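Local coordinates for protein putative glycosidase ph117-related (Bacteroides thetaiotaomicron, PDB 5A7V) that probably acts on beta-mannosides as a family GH130 enzyme, and binds mannose in a pocket at the centre of its beta-propeller, at residues Lys299-Ala311 with Gly340-Met352. Numbering follows the deposited sequence.
Sequences KRYTANVYAAGQA and GQYVDGTVFIEGM. With MAN (alpha-D-mannopyranose), chain E.
Tyr306, Tyr342 and Phe348 form an aromatic cluster that packs directly against a bound mannose. The edge of the Tyr306 ring points at the face of Tyr342 in an offset edge-to-face pair, planes at 84°, with Tyr306 CE1 3.6 Å from Tyr342 CZ. The opposite ring carbon, Tyr306 CD2, meets the Phe348 edge, 3.9 Å from Phe348 CD1. Tyr342 CG lies anti to the backbone N (chi1 -175°), which carries the ring across to 299-311. There Tyr342 OH donates to Asn304 O over 2.7 Å, on a lone pair in the carbonyl plane, and this bond anchors the hydroxyl end of the ring. A single bridge, Tyr306 with Thr346, joins the backbones: Tyr306 N bonds Gly345 O (3.1 Å, nearly straight at 173°), and Val347 N bonds Tyr306 O (3.2 Å). After it the strands diverge into two different sheets, with Ala308 CB still against Ile349 CD1. A water donates to both Ala303 O and Asp344 OD1. Mannose C6 lies over a face of Tyr342 and C3 over a face of Phe348, while Tyr306 OH is 2.8 Å from mannose O1. Glu272, Asp367, Asp146, Glu231 and Asn78 bond the same sugar. The cluster thus combines ring faces for sugar carbons with a hydroxyl at O1.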
loop_
_atom_site.group_PDB
_atom_site.type_symbol
_atom_site.label_atom_id
_atom_site.label_comp_id
_atom_site.label_asym_id
_atom_site.label_seq_id
_atom_site.Cartn_x
_atom_site.Cartn_y
_atom_site.Cartn_z
ATOM N N LYS A 299 16.750 14.066 -11.354
ATOM C CA LYS A 299 16.745 15.458 -10.862
ATOM C C LYS A 299 15.563 16.253 -11.347
ATOM O O LYS A 299 15.307 17.342 -10.810
ATOM C CB LYS A 299 18.050 16.179 -11.212
ATOM C CG LYS A 299 18.253 16.399 -12.692
ATOM C CD LYS A 299 19.576 17.107 -12.919
ATOM C CE LYS A 299 19.664 17.745 -14.284
ATOM N NZ LYS A 299 20.023 16.713 -15.303
ATOM N N ARG A 300 14.801 15.740 -12.316
ATOM C CA ARG A 300 13.573 16.419 -12.715
ATOM C C ARG A 300 12.464 16.311 -11.671
ATOM O O ARG A 300 11.520 17.104 -11.684
ATOM C CB ARG A 300 13.078 15.872 -14.045
ATOM C CG ARG A 300 14.073 16.057 -15.183
ATOM C CD ARG A 300 13.580 15.396 -16.443
ATOM N NE ARG A 300 13.488 13.957 -16.198
ATOM C CZ ARG A 300 12.818 13.092 -16.930
ATOM N NH1 ARG A 300 12.139 13.466 -18.015
ATOM N NH2 ARG A 300 12.843 11.833 -16.569
ATOM N N TYR A 301 12.586 15.331 -10.774
ATOM C CA TYR A 301 11.637 15.124 -9.691
ATOM C C TYR A 301 12.232 15.559 -8.366
ATOM O O TYR A 301 13.446 15.531 -8.177
ATOM C CB TYR A 301 11.231 13.611 -9.614
ATOM C CG TYR A 301 10.559 13.122 -10.865
ATOM C CD1 TYR A 301 9.212 13.222 -11.039
ATOM C CD2 TYR A 301 11.272 12.595 -11.905
ATOM C CE1 TYR A 301 8.593 12.795 -12.190
ATOM C CE2 TYR A 301 10.657 12.165 -13.079
ATOM C CZ TYR A 301 9.314 12.271 -13.227
ATOM O OH TYR A 301 8.726 11.868 -14.408
ATOM N N THR A 302 11.385 16.006 -7.459
ATOM C CA THR A 302 11.804 16.442 -6.132
ATOM C C THR A 302 12.642 15.409 -5.412
ATOM O O THR A 302 12.232 14.233 -5.318
ATOM C CB THR A 302 10.502 16.776 -5.302
ATOM O OG1 THR A 302 9.721 17.739 -6.026
ATOM C CG2 THR A 302 10.797 17.234 -3.918
ATOM N N ALA A 303 13.777 15.763 -4.841
ATOM C CA ALA A 303 14.584 14.864 -4.040
ATOM C C ALA A 303 13.692 14.303 -2.929
ATOM O O ALA A 303 12.943 15.037 -2.267
ATOM C CB ALA A 303 15.777 15.584 -3.448
ATOM N N ASN A 304 13.773 12.986 -2.723
ATOM C CA ASN A 304 13.122 12.251 -1.602
ATOM C C ASN A 304 11.623 12.105 -1.760
ATOM O O ASN A 304 10.981 11.573 -0.852
ATOM C CB ASN A 304 13.517 12.895 -0.253
ATOM C CG ASN A 304 14.994 12.695 0.028
ATOM O OD1 ASN A 304 15.462 11.559 0.052
ATOM N ND2 ASN A 304 15.745 13.771 0.154
ATOM N N VAL A 305 11.055 12.511 -2.887
ATOM C CA VAL A 305 9.611 12.294 -3.099
ATOM C C VAL A 305 9.319 10.804 -3.292
ATOM O O VAL A 305 10.118 10.072 -3.858
ATOM C CB VAL A 305 9.096 13.133 -4.293
ATOM C CG1 VAL A 305 9.512 12.557 -5.629
ATOM C CG2 VAL A 305 7.602 13.387 -4.243
ATOM N N TYR A 306 8.110 10.403 -2.864
ATOM C CA TYR A 306 7.551 9.075 -3.240
ATOM C C TYR A 306 6.550 9.261 -4.375
ATOM O O TYR A 306 5.552 9.982 -4.231
ATOM C CB TYR A 306 6.867 8.372 -2.081
ATOM C CG TYR A 306 7.738 7.796 -1.027
ATOM C CD1 TYR A 306 8.507 8.585 -0.154
ATOM C CD2 TYR A 306 7.779 6.406 -0.824
ATOM C CE1 TYR A 306 9.261 8.024 0.858
ATOM C CE2 TYR A 306 8.522 5.847 0.183
ATOM C CZ TYR A 306 9.234 6.647 1.054
ATOM O OH TYR A 306 9.961 6.103 2.095
ATOM N N ALA A 307 6.865 8.646 -5.513
ATOM C CA ALA A 307 6.004 8.640 -6.682
ATOM C C ALA A 307 5.831 7.185 -7.185
ATOM O O ALA A 307 6.728 6.367 -6.990
ATOM C CB ALA A 307 6.570 9.546 -7.780
ATOM N N ALA A 308 4.690 6.891 -7.819
ATOM C CA ALA A 308 4.284 5.487 -8.034
ATOM C C ALA A 308 4.708 4.977 -9.403
ATOM O O ALA A 308 4.565 5.669 -10.419
ATOM C CB ALA A 308 2.791 5.347 -7.844
ATOM N N GLY A 309 5.154 3.722 -9.407
ATOM C CA GLY A 309 5.529 2.981 -10.607
ATOM C C GLY A 309 4.733 1.697 -10.822
ATOM O O GLY A 309 3.861 1.354 -9.991
ATOM N N GLN A 310 5.044 1.018 -11.924
ATOM C CA GLN A 310 4.451 -0.317 -12.166
ATOM C C GLN A 310 5.523 -1.192 -12.769
ATOM O O GLN A 310 6.305 -0.751 -13.622
ATOM C CB GLN A 310 3.237 -0.269 -13.092
ATOM C CG GLN A 310 2.140 0.641 -12.580
ATOM C CD GLN A 310 0.917 0.698 -13.489
ATOM O OE1 GLN A 310 0.433 -0.325 -14.006
ATOM N NE2 GLN A 310 0.370 1.887 -13.685
ATOM N N ALA A 311 5.521 -2.449 -12.348
ATOM C CA ALA A 311 6.410 -3.485 -12.877
ATOM C C ALA A 311 5.571 -4.653 -13.395
ATOM O O ALA A 311 4.519 -4.976 -12.837
ATOM C CB ALA A 311 7.380 -3.982 -11.815
ATOM N N GLY A 340 3.597 17.456 3.850
ATOM C CA GLY A 340 2.760 17.064 4.995
ATOM C C GLY A 340 3.682 16.617 6.093
ATOM O O GLY A 340 4.834 17.067 6.204
ATOM N N GLN A 341 3.235 15.630 6.863
ATOM C CA GLN A 341 4.075 15.042 7.877
ATOM C C GLN A 341 5.387 14.580 7.263
ATOM O O GLN A 341 6.438 14.694 7.909
ATOM C CB GLN A 341 3.336 13.846 8.542
ATOM C CG GLN A 341 4.244 13.159 9.551
ATOM C CD GLN A 341 3.702 11.989 10.345
ATOM O OE1 GLN A 341 4.365 11.630 11.320
ATOM N NE2 GLN A 341 2.626 11.364 9.935
ATOM N N TYR A 342 5.292 13.954 6.084
ATOM C CA TYR A 342 6.465 13.638 5.282
ATOM C C TYR A 342 6.699 14.831 4.341
ATOM O O TYR A 342 5.970 15.035 3.371
ATOM C CB TYR A 342 6.287 12.316 4.510
ATOM C CG TYR A 342 7.528 11.890 3.752
ATOM C CD1 TYR A 342 8.596 11.235 4.402
ATOM C CD2 TYR A 342 7.650 12.184 2.388
ATOM C CE1 TYR A 342 9.755 10.901 3.725
ATOM C CE2 TYR A 342 8.816 11.850 1.692
ATOM C CZ TYR A 342 9.871 11.223 2.356
ATOM O OH TYR A 342 11.039 10.879 1.716
ATOM N N VAL A 343 7.674 15.661 4.702
ATOM C CA VAL A 343 7.789 16.995 4.106
ATOM C C VAL A 343 8.126 16.982 2.632
ATOM O O VAL A 343 7.754 17.894 1.881
ATOM C CB VAL A 343 8.708 17.920 4.954
ATOM C CG1 VAL A 343 10.122 17.432 4.907
ATOM C CG2 VAL A 343 8.591 19.376 4.518
ATOM N N ASP A 344 8.804 15.927 2.190
ATOM C CA ASP A 344 9.213 15.836 0.792
ATOM C C ASP A 344 8.113 15.321 -0.159
ATOM O O ASP A 344 8.337 15.289 -1.366
ATOM C CB ASP A 344 10.477 14.981 0.676
ATOM C CG ASP A 344 11.670 15.590 1.456
ATOM O OD1 ASP A 344 12.017 16.758 1.191
ATOM O OD2 ASP A 344 12.272 14.905 2.346
ATOM N N GLY A 345 6.950 14.897 0.394
ATOM C CA GLY A 345 5.818 14.521 -0.403
ATOM C C GLY A 345 5.680 13.039 -0.704
ATOM O O GLY A 345 6.667 12.368 -0.927
ATOM N N THR A 346 4.432 12.549 -0.721
ATOM C CA THR A 346 4.145 11.176 -1.206
ATOM C C THR A 346 2.816 11.160 -1.903
ATOM O O THR A 346 1.886 11.890 -1.486
ATOM C CB THR A 346 4.071 10.094 -0.081
ATOM O OG1 THR A 346 2.804 10.234 0.578
ATOM C CG2 THR A 346 5.203 10.134 0.910
ATOM N N VAL A 347 2.680 10.223 -2.854
ATOM C CA VAL A 347 1.396 9.597 -3.185
ATOM C C VAL A 347 1.623 8.101 -2.964
ATOM O O VAL A 347 2.068 7.374 -3.867
ATOM C CB VAL A 347 0.861 9.942 -4.587
ATOM C CG1 VAL A 347 0.375 11.385 -4.610
ATOM C CG2 VAL A 347 1.887 9.718 -5.699
ATOM N N PHE A 348 1.399 7.648 -1.731
ATOM C CA PHE A 348 1.813 6.298 -1.323
ATOM C C PHE A 348 0.664 5.320 -1.613
ATOM O O PHE A 348 -0.309 5.254 -0.868
ATOM C CB PHE A 348 2.204 6.279 0.148
ATOM C CG PHE A 348 2.943 5.047 0.556
ATOM C CD1 PHE A 348 4.311 4.897 0.301
ATOM C CD2 PHE A 348 2.244 3.964 1.138
ATOM C CE1 PHE A 348 4.975 3.742 0.621
ATOM C CE2 PHE A 348 2.927 2.826 1.473
ATOM C CZ PHE A 348 4.267 2.690 1.233
ATOM N N ILE A 349 0.759 4.645 -2.761
ATOM C CA ILE A 349 -0.335 3.835 -3.248
ATOM C C ILE A 349 -0.418 2.518 -2.511
ATOM O O ILE A 349 0.585 1.853 -2.279
ATOM C CB ILE A 349 -0.274 3.688 -4.775
ATOM C CG1 ILE A 349 0.984 2.968 -5.268
ATOM C CG2 ILE A 349 -0.465 5.032 -5.468
ATOM C CD1 ILE A 349 0.848 2.349 -6.645
ATOM N N GLU A 350 -1.663 2.155 -2.151
ATOM C CA GLU A 350 -1.807 1.077 -1.189
ATOM C C GLU A 350 -3.129 0.315 -1.281
ATOM O O GLU A 350 -3.150 -0.856 -0.823
ATOM C CB GLU A 350 -1.609 1.640 0.200
ATOM C CG GLU A 350 -1.428 0.626 1.304
ATOM C CD GLU A 350 -0.968 1.254 2.601
ATOM O OE1 GLU A 350 -0.173 2.219 2.593
ATOM O OE2 GLU A 350 -1.331 0.778 3.721
ATOM N N GLY A 351 -4.189 0.909 -1.806
ATOM C CA GLY A 351 -5.461 0.210 -1.956
ATOM C C GLY A 351 -6.011 0.353 -3.361
ATOM O O GLY A 351 -5.832 1.420 -3.986
ATOM N N MET A 352 -6.684 -0.687 -3.865
ATOM C CA MET A 352 -7.336 -0.599 -5.150
ATOM C C MET A 352 -8.619 -1.413 -5.086
ATOM O O MET A 352 -8.596 -2.544 -4.547
ATOM C CB MET A 352 -6.497 -1.177 -6.290
ATOM C CG MET A 352 -5.327 -0.382 -6.677
ATOM S SD MET A 352 -4.324 -1.198 -7.955
ATOM C CE MET A 352 -5.231 -1.021 -9.492
HETATM C C1 MAN E . 7.969 4.113 4.351
HETATM C C2 MAN E . 6.545 3.620 4.013
HETATM C C3 MAN E . 5.380 4.375 4.681
HETATM C C4 MAN E . 5.611 5.897 4.652
HETATM C C5 MAN E . 6.948 6.288 3.995
HETATM C C6 MAN E . 7.250 7.799 4.119
HETATM O O1 MAN E . 8.984 3.758 3.264
HETATM O O2 MAN E . 6.514 2.243 4.415
HETATM O O3 MAN E . 5.198 4.012 6.036
HETATM O O4 MAN E . 4.493 6.451 3.989
HETATM O O5 MAN E . 7.991 5.521 4.676
HETATM O O6 MAN E . 7.384 8.146 5.504
HETATM O O HOH W 1 13.103 17.598 -1.166
#